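Cag-Z (Helicobacter pylori, PDB 1S2X) is of unknown function but is encoded in the cag pathogenicity island, whose genes specify a type IV secretion system, and probably serves that system. Local coordinates at residues 36-48 against 58-70. The protein carries 1 engineered substitution. Numbering follows the deposited sequence.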
loop_
_atom_site.group_PDB
_atom_site.type_symbol
_atom_site.label_atom_id
_atom_site.label_comp_id
_atom_site.label_asym_id
_atom_site.label_seq_id
_atom_site.Cartn_x
_atom_site.Cartn_y
_atom_site.Cartn_z
ATOM N N ASP A 36 0.492 13.098 10.126
ATOM C CA ASP A 36 -0.340 13.940 10.977
ATOM C C ASP A 36 0.353 15.266 11.247
ATOM O O ASP A 36 -0.199 16.347 11.157
ATOM C CB ASP A 36 -0.672 13.215 12.289
ATOM C CG ASP A 36 -1.789 12.207 12.089
ATOM O OD1 ASP A 36 -2.028 11.356 12.969
ATOM O OD2 ASP A 36 -2.445 12.271 11.024
ATOM N N LYS A 37 1.629 15.193 11.592
ATOM C CA LYS A 37 2.381 16.393 11.928
ATOM C C LYS A 37 2.613 17.265 10.713
ATOM O O LYS A 37 2.515 18.490 10.789
ATOM C CB LYS A 37 3.720 15.969 12.555
ATOM C CG LYS A 37 4.056 16.772 13.809
ATOM C CD LYS A 37 5.562 16.802 14.028
ATOM C CE LYS A 37 6.226 17.799 13.094
ATOM N NZ LYS A 37 7.322 18.547 13.774
ATOM N N PHE A 38 2.914 16.629 9.570
ATOM C CA PHE A 38 3.106 17.450 8.363
ATOM C C PHE A 38 1.807 18.167 8.045
ATOM O O PHE A 38 1.783 19.355 7.754
ATOM C CB PHE A 38 3.582 16.601 7.181
ATOM C CG PHE A 38 3.744 17.402 5.889
ATOM C CD1 PHE A 38 2.793 17.311 4.883
ATOM C CD2 PHE A 38 4.837 18.229 5.708
ATOM C CE1 PHE A 38 2.910 18.038 3.706
ATOM C CE2 PHE A 38 4.951 18.986 4.549
ATOM C CZ PHE A 38 3.981 18.911 3.569
ATOM N N ILE A 39 0.699 17.424 8.093
ATOM C CA ILE A 39 -0.588 18.028 7.746
ATOM C C ILE A 39 -0.893 19.223 8.628
ATOM O O ILE A 39 -1.203 20.340 8.198
ATOM C CB ILE A 39 -1.707 16.985 7.911
ATOM C CG1 ILE A 39 -1.695 15.928 6.801
ATOM C CG2 ILE A 39 -3.044 17.689 8.040
ATOM C CD1 ILE A 39 -1.478 16.560 5.446
ATOM N N GLN A 40 -0.775 18.981 9.934
ATOM C CA GLN A 40 -0.994 20.061 10.893
ATOM C C GLN A 40 -0.097 21.257 10.667
ATOM O O GLN A 40 -0.493 22.400 10.888
ATOM C CB GLN A 40 -0.790 19.508 12.325
ATOM C CG GLN A 40 -2.001 18.667 12.733
ATOM C CD GLN A 40 -3.313 19.418 12.607
ATOM O OE1 GLN A 40 -3.488 20.519 13.144
ATOM N NE2 GLN A 40 -4.280 18.838 11.897
ATOM N N ASN A 41 1.139 21.075 10.231
ATOM C CA ASN A 41 1.999 22.242 10.088
ATOM C C ASN A 41 1.937 22.859 8.708
ATOM O O ASN A 41 2.368 24.007 8.541
ATOM C CB ASN A 41 3.450 21.863 10.424
ATOM C CG ASN A 41 3.694 21.769 11.920
ATOM O OD1 ASN A 41 4.680 21.194 12.383
ATOM N ND2 ASN A 41 2.780 22.334 12.704
ATOM N N TYR A 42 1.417 22.184 7.678
ATOM C CA TYR A 42 1.524 22.847 6.363
ATOM C C TYR A 42 0.224 22.859 5.595
ATOM O O TYR A 42 0.071 23.568 4.609
ATOM C CB TYR A 42 2.610 22.145 5.528
ATOM C CG TYR A 42 4.017 22.443 6.001
ATOM C CD1 TYR A 42 4.600 23.680 5.762
ATOM C CD2 TYR A 42 4.765 21.492 6.684
ATOM C CE1 TYR A 42 5.890 23.978 6.185
ATOM C CE2 TYR A 42 6.046 21.773 7.114
ATOM C CZ TYR A 42 6.600 23.013 6.865
ATOM O OH TYR A 42 7.875 23.284 7.291
ATOM N N ALA A 43 -0.746 22.041 6.019
ATOM C CA ALA A 43 -1.907 21.905 5.126
ATOM C C ALA A 43 -3.204 22.411 5.726
ATOM O O ALA A 43 -4.237 22.391 5.046
ATOM C CB ALA A 43 -2.047 20.449 4.706
ATOM N N THR A 44 -3.222 22.875 6.977
ATOM C CA THR A 44 -4.500 23.376 7.488
ATOM C C THR A 44 -4.992 24.610 6.740
ATOM O O THR A 44 -6.206 24.803 6.579
ATOM C CB THR A 44 -4.402 23.712 8.991
ATOM O OG1 THR A 44 -3.340 24.659 9.161
ATOM C CG2 THR A 44 -4.050 22.484 9.813
ATOM N N SER A 45 -4.105 25.475 6.259
ATOM C CA SER A 45 -4.510 26.679 5.535
ATOM C C SER A 45 -5.244 26.414 4.227
ATOM O O SER A 45 -5.908 27.332 3.711
ATOM C CB SER A 45 -3.281 27.561 5.269
ATOM O OG SER A 45 -2.472 27.053 4.221
ATOM N N LEU A 46 -5.196 25.217 3.647
ATOM C CA LEU A 46 -5.998 24.915 2.464
ATOM C C LEU A 46 -7.480 25.262 2.688
ATOM O O LEU A 46 -8.208 25.679 1.790
ATOM C CB LEU A 46 -5.944 23.436 2.079
ATOM C CG LEU A 46 -4.595 22.894 1.619
ATOM C CD1 LEU A 46 -4.685 21.381 1.485
ATOM C CD2 LEU A 46 -4.164 23.597 0.332
ATOM N N LYS A 47 -7.905 25.061 3.924
ATOM C CA LYS A 47 -9.289 25.325 4.319
ATOM C C LYS A 47 -9.622 26.800 4.168
ATOM O O LYS A 47 -10.764 27.193 3.937
ATOM C CB LYS A 47 -9.487 24.853 5.759
ATOM C CG LYS A 47 -10.890 24.996 6.309
ATOM C CD LYS A 47 -11.220 23.890 7.298
ATOM C CE LYS A 47 -12.262 22.937 6.733
ATOM N NZ LYS A 47 -13.283 23.653 5.921
ATOM N N ASP A 48 -8.619 27.681 4.286
ATOM C CA ASP A 48 -8.943 29.095 4.095
ATOM C C ASP A 48 -8.693 29.551 2.665
ATOM O O ASP A 48 -8.529 30.756 2.443
ATOM C CB ASP A 48 -8.152 29.976 5.066
ATOM C CG ASP A 48 -8.357 29.564 6.512
ATOM O OD1 ASP A 48 -7.376 29.597 7.282
ATOM O OD2 ASP A 48 -9.493 29.205 6.881
ATOM N N ARG A 58 -2.332 27.119 -3.348
ATOM C CA ARG A 58 -1.920 26.662 -2.023
ATOM C C ARG A 58 -1.538 25.198 -2.078
ATOM O O ARG A 58 -0.721 24.715 -1.300
ATOM C CB ARG A 58 -3.059 26.898 -1.033
ATOM C CG ARG A 58 -3.307 28.380 -0.770
ATOM C CD ARG A 58 -4.261 28.589 0.398
ATOM N NE ARG A 58 -4.735 29.972 0.454
ATOM C CZ ARG A 58 -5.086 30.597 1.569
ATOM N NH1 ARG A 58 -5.018 29.986 2.746
ATOM N NH2 ARG A 58 -5.502 31.856 1.482
ATOM N N VAL A 59 -2.132 24.469 -3.020
ATOM C CA VAL A 59 -1.751 23.059 -3.201
ATOM C C VAL A 59 -0.356 22.957 -3.813
ATOM O O VAL A 59 0.467 22.158 -3.353
ATOM C CB VAL A 59 -2.776 22.315 -4.067
ATOM C CG1 VAL A 59 -2.241 20.934 -4.456
ATOM C CG2 VAL A 59 -4.111 22.183 -3.349
ATOM N N GLN A 60 0.010 23.738 -4.814
ATOM C CA GLN A 60 1.400 23.863 -5.228
ATOM C C GLN A 60 2.372 24.149 -4.087
ATOM O O GLN A 60 3.410 23.517 -3.901
ATOM C CB GLN A 60 1.570 25.035 -6.218
ATOM C CG GLN A 60 1.029 24.750 -7.606
ATOM C CD GLN A 60 1.634 25.717 -8.614
ATOM O OE1 GLN A 60 2.706 26.286 -8.411
ATOM N NE2 GLN A 60 0.921 25.870 -9.712
ATOM N N GLU A 61 2.084 25.149 -3.259
ATOM C CA GLU A 61 2.976 25.448 -2.132
ATOM C C GLU A 61 3.080 24.288 -1.163
ATOM O O GLU A 61 4.113 24.030 -0.545
ATOM C CB GLU A 61 2.480 26.712 -1.416
ATOM C CG GLU A 61 3.475 27.342 -0.460
ATOM C CD GLU A 61 4.834 27.545 -1.109
ATOM O OE1 GLU A 61 4.909 28.262 -2.129
ATOM O OE2 GLU A 61 5.827 26.975 -0.618
ATOM N N LEU A 62 1.976 23.560 -0.986
ATOM C CA LEU A 62 1.993 22.360 -0.165
ATOM C C LEU A 62 2.949 21.319 -0.738
ATOM O O LEU A 62 3.674 20.683 0.025
ATOM C CB LEU A 62 0.590 21.738 -0.029
ATOM C CG LEU A 62 0.475 20.525 0.889
ATOM C CD1 LEU A 62 0.948 20.848 2.303
ATOM C CD2 LEU A 62 -0.957 20.012 0.930
ATOM N N ARG A 63 2.916 21.145 -2.054
ATOM C CA ARG A 63 3.832 20.197 -2.677
ATOM C C ARG A 63 5.274 20.667 -2.497
ATOM O O ARG A 63 6.194 19.881 -2.314
ATOM C CB ARG A 63 3.585 20.022 -4.176
ATOM C CG ARG A 63 4.579 19.096 -4.895
ATOM C CD ARG A 63 4.472 17.658 -4.451
ATOM N NE ARG A 63 5.413 16.690 -4.989
ATOM C CZ ARG A 63 5.201 15.952 -6.078
ATOM N NH1 ARG A 63 4.070 16.088 -6.758
ATOM N NH2 ARG A 63 6.084 15.074 -6.535
ATOM N N ILE A 64 5.457 21.971 -2.603
ATOM C CA ILE A 64 6.830 22.482 -2.444
ATOM C C ILE A 64 7.239 22.244 -0.999
ATOM O O ILE A 64 8.375 21.827 -0.745
ATOM C CB ILE A 64 6.966 23.944 -2.883
ATOM C CG1 ILE A 64 6.906 24.153 -4.403
ATOM C CG2 ILE A 64 8.248 24.578 -2.346
ATOM C CD1 ILE A 64 6.642 25.584 -4.817
ATOM N N ASN A 65 6.329 22.462 -0.043
ATOM C CA ASN A 65 6.690 22.179 1.356
ATOM C C ASN A 65 6.924 20.693 1.572
ATOM O O ASN A 65 7.779 20.268 2.355
ATOM C CB ASN A 65 5.616 22.719 2.317
ATOM C CG ASN A 65 5.828 24.217 2.463
ATOM O OD1 ASN A 65 6.992 24.606 2.445
ATOM N ND2 ASN A 65 4.795 25.032 2.576
HETATM N N MSE A 66 6.175 19.846 0.867
HETATM C CA MSE A 66 6.427 18.405 0.966
HETATM C C MSE A 66 7.855 18.119 0.490
HETATM O O MSE A 66 8.643 17.384 1.104
HETATM C CB MSE A 66 5.412 17.628 0.140
HETATM C CG MSE A 66 3.985 17.430 0.623
HETATM SE SE MSE A 66 2.897 16.741 -0.675
HETATM C CE MSE A 66 3.412 15.019 -0.485
ATOM N N GLN A 67 8.285 18.670 -0.638
ATOM C CA GLN A 67 9.633 18.357 -1.148
ATOM C C GLN A 67 10.714 18.863 -0.208
ATOM O O GLN A 67 11.694 18.185 0.086
ATOM C CB GLN A 67 9.872 18.969 -2.529
ATOM C CG GLN A 67 8.881 18.540 -3.607
ATOM C CD GLN A 67 9.326 17.369 -4.455
ATOM O OE1 GLN A 67 9.084 17.279 -5.665
ATOM N NE2 GLN A 67 9.993 16.405 -3.837
ATOM N N LYS A 68 10.544 20.081 0.278
ATOM C CA LYS A 68 11.497 20.680 1.194
ATOM C C LYS A 68 11.607 19.896 2.498
ATOM O O LYS A 68 12.641 20.012 3.174
ATOM C CB LYS A 68 11.120 22.126 1.517
ATOM C CG LYS A 68 11.271 23.113 0.363
ATOM C CD LYS A 68 10.756 24.468 0.829
ATOM C CE LYS A 68 11.229 25.606 -0.049
ATOM N NZ LYS A 68 10.540 26.873 0.342
ATOM N N ASN A 69 10.590 19.125 2.855
ATOM C CA ASN A 69 10.597 18.367 4.110
ATOM C C ASN A 69 10.927 16.898 3.873
ATOM O O ASN A 69 10.752 16.050 4.743
ATOM C CB ASN A 69 9.242 18.515 4.817
ATOM C CG ASN A 69 9.137 19.838 5.557
ATOM O OD1 ASN A 69 8.868 20.902 5.001
ATOM N ND2 ASN A 69 9.362 19.760 6.862
ATOM N N PHE A 70 11.405 16.604 2.670
ATOM C CA PHE A 70 11.720 15.273 2.179
ATOM C C PHE A 70 10.589 14.282 2.363
ATOM O O PHE A 70 10.807 13.100 2.619
ATOM C CB PHE A 70 13.009 14.748 2.845
ATOM C CG PHE A 70 14.199 15.538 2.294
ATOM C CD1 PHE A 70 15.089 14.932 1.426
ATOM C CD2 PHE A 70 14.387 16.863 2.655
ATOM C CE1 PHE A 70 16.168 15.640 0.922
ATOM C CE2 PHE A 70 15.457 17.580 2.158
ATOM C CZ PHE A 70 16.333 16.962 1.282
HETATM O O HOH W 1 1.955 24.431 2.558
#
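Leu-62 is wedged between Phe-38, Tyr-42, Ala-43 and Leu-46: its CD1 serves Phe-38 and Tyr-42, its CD2 serves Leu-46, and both methyls reach Ala-43 CB. Leu-62 CD1 lies 3.7 Å from Phe-38 CE1. Phe-38 has CG anti to its own nitrogen, which sends the ring across to 58-70, where Phe-38 CZ comes within 3.3 Å of Met-66 CG (Met-66 is selenomethionine here), a tight fit. Tyr-42 CB sits over one face of that ring, near its rim. Farther along, Leu-46 runs past Arg-58 in the opposite direction, its CD2 touching Arg-58 CB at 3.7 Å and Val-59 CG2 at 3.9 Å.

A CH-pi contact adds to this: Asn-65 CB stands over a face of the Tyr-42 ring, 4.1 Å from its centroid, with the amide plane tilted 35° from the ring.

Polar links are few. One water donates to Tyr-42 O and accepts from Asn-65 ND2, both at 2.9 Å, bridging the backbone of one segment to a side chain of the other. Arg-58 is extended from CG to NE, and its NH1 gives Ser-45 O a weak, bent hydrogen bond of 3.0 Å (124° at the hydrogen). Asp-48 O lies over one face of the guanidinium, near its rim, at too poor an angle to NH2 for a hydrogen bond; Arg-58 NE forms a salt bridge with Asp-54.

Val-59 also touches Ala-155 and Ile-158 of helix 149-158. With 133° between the N-to-C directions of 36-43 and 58-68, closer to antiparallel than to parallel, helices 31-43 and 52-68 and their short connection form a splayed helical hairpin in the all-alpha CagZ fold.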